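Local coordinates for phospholipase C-beta (PLC-beta) (Sepia officinalis, PDB 3QR0), which belongs to the phospholipase C-beta family and carries a calcium ion in its TIM-barrel-type domain, alongside PH, EF-hand-like and C2 domains, at residues N335-H338 with N339-L342; S352-I355 with Y356-V359; G575-V578 with D579-Y583. One frame throughout, in Å; residues are numbered along the deposited sequence.

Overall arrangement
All three contacts are local, each within one continuous stretch of chain, and all lie in the TIM-barrel-type part of the protein, contacts 1 and 2 in the X region and contact 3 in the Y region. Contact 1 is fully buried and built round a metal ligand, a stacked ring and amide, and a pair of hydroxyls. Contact 2, about 10 Å away between centres, is the start of helix 354-361, with charged side chains on one flank and apolar ones on another; the two touch, Tyr341 O lying 2.8 Å from Ser352 N. Contact 3 is a partly exposed loop turn whose nearest atoms stay about 6 Å from contact 1, and it relies on an arginine laid along the backbone.

Contact 1: residues N335-H338 with N339-L342; sequences NSSH and NTYL. With CA (calcium ion), chain B.
Thr340 OG1 is gripped by two partners: it pairs with Ser337 OG at 2.7 Å, either hydroxyl being a possible donor, and it also hydrogen-bonds to Glu368 N on strand 366-372. The serine reaches it because its OG stands anti to the backbone N (chi1 161°), which brings hydroxyl to hydroxyl, tip to tip. Between these two residues, His338 and Asn339 run side by side in the same direction, with ring and amide planes only 22° apart. Asn339 CG lies 3.4 Å above one face of the His338 imidazole, displaced toward its rim, while Asn339 CB makes a CH-pi contact with the same ring. The loop after strand 332-334 here supplies one ligand of the calcium site of the TIM-barrel-type domain: Asn339 OD1 binds the ion at 2.3 Å, with Glu368, Asp370 and Glu417 from neighbouring strands. Two waters bind the calcium as well. One is hydrogen-bonded to His338 NE2 at 2.8 Å, the other accepts from Asn339 ND2. Both flat groups have second holds, His338 ND1 on Asn599 and Asn339 ND2 on Gln346, which fix their rotation beside the metal. A type I turn from Asn339 to Leu342 is closed by Leu342 N donating to Asn339 O at 3.0 Å.

Contact 2: residues S352-I355 with Y356-V359; sequences SVEI and YRQV
The carboxylate of Glu354 bridges two residues of the following turn, one with each oxygen. Glu354 OE1 forms a salt bridge with Arg357 NH1 at 2.8 Å; the nitrogen comes from above the carboxylate plane, and the bond is bent (136° at the hydrogen). Glu354 OE2 takes Gln358 NE2 at 2.9 Å on its anti lone pair, close to the amide plane and nearly straight at 165°. With CG anti to the backbone N and a bend at chi2 (60°), the glutamate folds back over the turn, and the glutamate and arginine side chains cross at about a right angle. Arg74, on strand 70-75 of the PH domain, forms a further salt bridge to OE2, so the charged flank meets that domain; Glu402 holds Arg357 NE. With two arginines, Arg357 and Arg74, on it, the carboxylate is probably kept ionised.

These side chains decorate the first turns of helix 354-361. Ahead of the helix Ser352 OG makes a capping bond, accepting from Ile355 N at 3.1 Å, and the same hydroxyl binds a glycerol, probably from the crystallisation liquor. Helical i+4 bonds follow, Gln358 N to Glu354 O at 3.0 Å and Val359 N to Ile355 O, after Tyr356 N to Val353 O, an i+3 bond.

Away from the charged flank the contact becomes apolar. Ile355 CD1 meets Val359 CG2 at 4.0 Å, and Ile355 CG2 approaches Tyr356 CD2 obliquely. The carbonyl oxygen of Val353 lies at the edge of the tyrosine ring, in its plane. Tyr356 packs on Leu367 and Leu369 of strand 366-372, and its OH hydrogen-bonds to Glu368 O.

Contact 3: residues G575-V578 with D579-Y583; sequences GTRV and DSSNY
Arg577 O receives Ser580 N at 3.0 Å, closing a type I beta turn from Arg577 to Ser580 in the loop between strand 569-572 and helix 586-589, within the Y region of the TIM-barrel-type domain. Arg577 is itself the centre of an inverse gamma turn, so two tight turns overlap here.

The close-packed side belongs to the arginine. Its chain is extended from CG to NE and runs back alongside residues 581-583, Arg577 CD coming within 3.4 Å of Ser581 O. The guanidinium then lies flat against the backbone: Tyr583 N sits 3.9 Å above its centre and Asn582 C over the same face, nearer the rim. Ser581 OG instead meets the group at its edge, in plane, taking a weak hydrogen bond from Arg577 NH1 at 3.3 Å. The guanidinium stands almost perpendicular to the ring of Tyr583 (89°), which makes an edge-to-face contact with Tyr588. A salt bridge from NE to Glu546 holds the guanidinium from outside the loop. Ser580 and Asn582 turn their side chains away from the arginine, into the protein, where Ser580 OG is bound to Gly344 O and Gln346 NE2 and Asn582 OD1 accepts from Asn599 N.

The other side is looser. Asp579 is exposed and Val578 partly so. Val578 turns its CB away from the following residues and packs on Leu347. The carboxylate does not reach the guanidinium, Asp579 OD1 remaining 6.3 Å from Arg577 NH1. With CG lodged between the backbone N and the carbonyl carbon (chi1 62°), it caps the backbone just after the turn, Ser581 N giving OD1 a weak bond as in an Asx turn. Ser581 OG donates to that same oxygen, Asp579 OD1, at 3.1 Å, on its syn side and 24° out of the carboxylate plane.

Contact 1: residues N335-H338 with N339-L342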
loop_
_atom_site.group_PDB
_atom_site.type_symbol
_atom_site.label_atom_id
_atom_site.label_comp_id
_atom_site.label_asym_id
_atom_site.label_seq_id
_atom_site.Cartn_x
_atom_site.Cartn_y
_atom_site.Cartn_z
ATOM N N ASN A 335 3.074 -5.561 9.536
ATOM C CA ASN A 335 3.523 -5.693 8.150
ATOM C C ASN A 335 4.954 -6.249 8.099
ATOM O O ASN A 335 5.875 -5.651 8.677
ATOM C CB ASN A 335 3.411 -4.318 7.476
ATOM C CG ASN A 335 3.581 -4.360 5.971
ATOM O OD1 ASN A 335 3.789 -5.412 5.368
ATOM N ND2 ASN A 335 3.496 -3.190 5.355
ATOM N N SER A 336 5.127 -7.393 7.423
ATOM C CA SER A 336 6.344 -8.200 7.526
ATOM C C SER A 336 6.913 -8.705 6.193
ATOM O O SER A 336 6.177 -9.188 5.324
ATOM C CB SER A 336 6.079 -9.410 8.420
ATOM O OG SER A 336 5.693 -9.001 9.718
ATOM N N SER A 337 8.240 -8.625 6.076
ATOM C CA SER A 337 8.977 -9.013 4.880
ATOM C C SER A 337 9.859 -10.245 5.128
ATOM O O SER A 337 10.508 -10.345 6.166
ATOM C CB SER A 337 9.855 -7.839 4.438
ATOM O OG SER A 337 10.885 -8.260 3.570
ATOM N N HIS A 338 9.880 -11.167 4.165
ATOM C CA HIS A 338 10.747 -12.359 4.197
ATOM C C HIS A 338 11.991 -12.187 3.305
ATOM O O HIS A 338 11.891 -11.601 2.222
ATOM C CB HIS A 338 9.966 -13.591 3.711
ATOM C CG HIS A 338 10.820 -14.809 3.512
ATOM N ND1 HIS A 338 11.073 -15.351 2.271
ATOM C CD2 HIS A 338 11.484 -15.584 4.401
ATOM C CE1 HIS A 338 11.855 -16.408 2.405
ATOM N NE2 HIS A 338 12.119 -16.570 3.689
ATOM N N ASN A 339 13.129 -12.753 3.739
ATOM C CA ASN A 339 14.438 -12.640 3.038
ATOM C C ASN A 339 14.512 -11.312 2.295
ATOM O O ASN A 339 14.615 -11.256 1.063
ATOM C CB ASN A 339 14.706 -13.826 2.083
ATOM C CG ASN A 339 15.181 -15.100 2.804
ATOM O OD1 ASN A 339 15.443 -15.103 4.010
ATOM N ND2 ASN A 339 15.301 -16.191 2.046
ATOM N N THR A 340 14.447 -10.252 3.086
ATOM C CA THR A 340 14.252 -8.886 2.614
ATOM C C THR A 340 15.343 -8.434 1.648
ATOM O O THR A 340 15.084 -7.661 0.721
ATOM C CB THR A 340 14.224 -7.929 3.825
ATOM O OG1 THR A 340 13.318 -8.442 4.810
ATOM C CG2 THR A 340 13.805 -6.515 3.412
ATOM N N TYR A 341 16.557 -8.930 1.880
ATOM C CA TYR A 341 17.727 -8.633 1.050
ATOM C C TYR A 341 17.602 -9.045 -0.425
ATOM O O TYR A 341 18.298 -8.492 -1.272
ATOM C CB TYR A 341 19.001 -9.262 1.665
ATOM C CG TYR A 341 18.916 -10.762 1.861
ATOM C CD1 TYR A 341 19.384 -11.634 0.882
ATOM C CD2 TYR A 341 18.369 -11.306 3.022
ATOM C CE1 TYR A 341 19.305 -13.006 1.047
ATOM C CE2 TYR A 341 18.277 -12.672 3.192
ATOM C CZ TYR A 341 18.753 -13.522 2.200
ATOM O OH TYR A 341 18.668 -14.881 2.358
ATOM N N LEU A 342 16.723 -10.000 -0.735
ATOM C CA LEU A 342 16.582 -10.506 -2.104
ATOM C C LEU A 342 15.645 -9.645 -2.954
ATOM O O LEU A 342 14.534 -9.310 -2.531
ATOM C CB LEU A 342 16.086 -11.958 -2.091
ATOM C CG LEU A 342 17.047 -12.965 -1.458
ATOM C CD1 LEU A 342 16.404 -14.345 -1.364
ATOM C CD2 LEU A 342 18.374 -13.030 -2.222
HETATM CA CA CA B . 16.184 -16.485 5.663
HETATM O O HOH W 1 14.113 -17.722 5.326
HETATM O O HOH W 2 16.468 -18.375 4.116
#

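Contact 2: residues S352-I355 with Y356-V359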
loop_
_atom_site.group_PDB
_atom_site.type_symbol
_atom_site.label_atom_id
_atom_site.label_comp_id
_atom_site.label_asym_id
_atom_site.label_seq_id
_atom_site.Cartn_x
_atom_site.Cartn_y
_atom_site.Cartn_z
ATOM N N SER A 352 20.581 -6.995 -2.036
ATOM C CA SER A 352 20.583 -5.532 -2.146
ATOM C C SER A 352 20.579 -4.854 -0.778
ATOM O O SER A 352 20.029 -5.390 0.188
ATOM C CB SER A 352 19.348 -5.089 -2.947
ATOM O OG SER A 352 19.148 -3.683 -2.922
ATOM N N VAL A 353 21.189 -3.672 -0.704
ATOM C CA VAL A 353 21.048 -2.809 0.463
ATOM C C VAL A 353 19.837 -1.892 0.304
ATOM O O VAL A 353 19.043 -1.731 1.236
ATOM C CB VAL A 353 22.298 -1.944 0.694
ATOM C CG1 VAL A 353 22.102 -1.055 1.922
ATOM C CG2 VAL A 353 23.539 -2.824 0.844
ATOM N N GLU A 354 19.697 -1.292 -0.874
ATOM C CA GLU A 354 18.603 -0.345 -1.138
ATOM C C GLU A 354 17.207 -0.931 -0.913
ATOM O O GLU A 354 16.292 -0.211 -0.504
ATOM C CB GLU A 354 18.720 0.212 -2.563
ATOM C CG GLU A 354 17.644 1.235 -2.965
ATOM C CD GLU A 354 17.618 2.487 -2.091
ATOM O OE1 GLU A 354 18.693 2.982 -1.681
ATOM O OE2 GLU A 354 16.505 2.990 -1.829
ATOM N N ILE A 355 17.041 -2.232 -1.171
ATOM C CA ILE A 355 15.754 -2.894 -0.924
ATOM C C ILE A 355 15.284 -2.730 0.529
ATOM O O ILE A 355 14.084 -2.638 0.779
ATOM C CB ILE A 355 15.790 -4.404 -1.337
ATOM C CG1 ILE A 355 14.386 -5.029 -1.314
ATOM C CG2 ILE A 355 16.736 -5.193 -0.441
ATOM C CD1 ILE A 355 13.367 -4.330 -2.196
ATOM N N TYR A 356 16.214 -2.674 1.483
ATOM C CA TYR A 356 15.845 -2.438 2.885
ATOM C C TYR A 356 15.190 -1.077 3.084
ATOM O O TYR A 356 14.197 -0.961 3.797
ATOM C CB TYR A 356 17.043 -2.601 3.826
ATOM C CG TYR A 356 17.377 -4.048 4.089
ATOM C CD1 TYR A 356 16.781 -4.746 5.141
ATOM C CD2 TYR A 356 18.272 -4.728 3.271
ATOM C CE1 TYR A 356 17.079 -6.084 5.372
ATOM C CE2 TYR A 356 18.579 -6.059 3.496
ATOM C CZ TYR A 356 17.982 -6.733 4.538
ATOM O OH TYR A 356 18.298 -8.056 4.738
ATOM N N ARG A 357 15.738 -0.049 2.441
ATOM C CA ARG A 357 15.143 1.276 2.501
ATOM C C ARG A 357 13.753 1.217 1.866
ATOM O O ARG A 357 12.788 1.696 2.444
ATOM C CB ARG A 357 16.020 2.310 1.782
ATOM C CG ARG A 357 17.412 2.459 2.357
ATOM C CD ARG A 357 18.160 3.649 1.765
ATOM N NE ARG A 357 19.547 3.678 2.227
ATOM C CZ ARG A 357 20.587 3.091 1.625
ATOM N NH1 ARG A 357 20.453 2.424 0.485
ATOM N NH2 ARG A 357 21.790 3.190 2.169
ATOM N N GLN A 358 13.644 0.592 0.692
ATOM C CA GLN A 358 12.364 0.560 -0.021
ATOM C C GLN A 358 11.277 -0.179 0.750
ATOM O O GLN A 358 10.127 0.265 0.776
ATOM C CB GLN A 358 12.514 -0.038 -1.425
ATOM C CG GLN A 358 13.330 0.822 -2.379
ATOM C CD GLN A 358 12.778 2.223 -2.540
ATOM O OE1 GLN A 358 11.569 2.414 -2.685
ATOM N NE2 GLN A 358 13.665 3.217 -2.525
ATOM N N VAL A 359 11.631 -1.299 1.374
ATOM C CA VAL A 359 10.657 -2.074 2.150
ATOM C C VAL A 359 10.162 -1.290 3.371
ATOM O O VAL A 359 8.956 -1.267 3.658
ATOM C CB VAL A 359 11.228 -3.460 2.545
ATOM C CG1 VAL A 359 10.343 -4.149 3.572
ATOM C CG2 VAL A 359 11.377 -4.327 1.294
#

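Contact 3: residues G575-V578 with D579-Y583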
loop_
_atom_site.group_PDB
_atom_site.type_symbol
_atom_site.label_atom_id
_atom_site.label_comp_id
_atom_site.label_asym_id
_atom_site.label_seq_id
_atom_site.Cartn_x
_atom_site.Cartn_y
_atom_site.Cartn_z
ATOM N N GLY A 575 10.924 -23.324 1.441
ATOM C CA GLY A 575 12.051 -23.265 0.521
ATOM C C GLY A 575 11.766 -23.638 -0.928
ATOM O O GLY A 575 12.527 -23.248 -1.822
ATOM N N THR A 576 10.689 -24.385 -1.172
ATOM C CA THR A 576 10.331 -24.792 -2.537
ATOM C C THR A 576 9.812 -23.639 -3.398
ATOM O O THR A 576 9.769 -23.760 -4.626
ATOM C CB THR A 576 9.272 -25.927 -2.555
ATOM O OG1 THR A 576 8.163 -25.567 -1.720
ATOM C CG2 THR A 576 9.871 -27.232 -2.067
ATOM N N ARG A 577 9.413 -22.530 -2.773
ATOM C CA ARG A 577 8.995 -21.336 -3.515
ATOM C C ARG A 577 10.222 -20.561 -3.989
ATOM O O ARG A 577 10.422 -19.402 -3.627
ATOM C CB ARG A 577 8.110 -20.439 -2.646
ATOM C CG ARG A 577 6.797 -21.066 -2.221
ATOM C CD ARG A 577 6.041 -20.136 -1.283
ATOM N NE ARG A 577 4.773 -20.704 -0.832
ATOM C CZ ARG A 577 3.634 -20.684 -1.523
ATOM N NH1 ARG A 577 3.565 -20.126 -2.730
ATOM N NH2 ARG A 577 2.549 -21.238 -0.999
ATOM N N VAL A 578 11.032 -21.214 -4.813
ATOM C CA VAL A 578 12.309 -20.664 -5.260
ATOM C C VAL A 578 12.153 -19.404 -6.124
ATOM O O VAL A 578 13.081 -18.592 -6.206
ATOM C CB VAL A 578 13.155 -21.728 -6.010
ATOM C CG1 VAL A 578 13.523 -22.872 -5.076
ATOM C CG2 VAL A 578 12.427 -22.255 -7.255
ATOM N N ASP A 579 10.978 -19.229 -6.736
ATOM C CA ASP A 579 10.686 -18.040 -7.551
ATOM C C ASP A 579 10.172 -16.845 -6.735
ATOM O O ASP A 579 9.770 -15.819 -7.307
ATOM C CB ASP A 579 9.693 -18.381 -8.674
ATOM C CG ASP A 579 8.327 -18.856 -8.156
ATOM O OD1 ASP A 579 8.173 -19.168 -6.947
ATOM O OD2 ASP A 579 7.401 -18.934 -8.994
ATOM N N SER A 580 10.184 -16.991 -5.409
ATOM C CA SER A 580 9.802 -15.937 -4.468
ATOM C C SER A 580 8.301 -15.650 -4.472
ATOM O O SER A 580 7.863 -14.576 -4.051
ATOM C CB SER A 580 10.629 -14.662 -4.691
ATOM O OG SER A 580 12.019 -14.968 -4.708
ATOM N N SER A 581 7.519 -16.637 -4.906
ATOM C CA SER A 581 6.071 -16.560 -4.842
ATOM C C SER A 581 5.639 -16.558 -3.376
ATOM O O SER A 581 6.396 -16.966 -2.496
ATOM C CB SER A 581 5.439 -17.744 -5.581
ATOM O OG SER A 581 5.783 -18.966 -4.951
ATOM N N ASN A 582 4.425 -16.084 -3.124
ATOM C CA ASN A 582 3.905 -15.931 -1.771
ATOM C C ASN A 582 2.634 -16.729 -1.519
ATOM O O ASN A 582 1.851 -16.956 -2.438
ATOM C CB ASN A 582 3.563 -14.462 -1.530
ATOM C CG ASN A 582 4.787 -13.588 -1.425
ATOM O OD1 ASN A 582 5.660 -13.836 -0.598
ATOM N ND2 ASN A 582 4.855 -12.548 -2.258
ATOM N N TYR A 583 2.425 -17.121 -0.265
ATOM C CA TYR A 583 1.095 -17.516 0.204
ATOM C C TYR A 583 0.222 -16.280 0.421
ATOM O O TYR A 583 0.728 -15.173 0.610
ATOM C CB TYR A 583 1.165 -18.316 1.507
ATOM C CG TYR A 583 2.119 -17.769 2.546
ATOM C CD1 TYR A 583 3.259 -18.480 2.899
ATOM C CD2 TYR A 583 1.886 -16.549 3.183
ATOM C CE1 TYR A 583 4.144 -17.991 3.850
ATOM C CE2 TYR A 583 2.778 -16.052 4.132
ATOM C CZ TYR A 583 3.902 -16.784 4.457
ATOM O OH TYR A 583 4.795 -16.316 5.398
#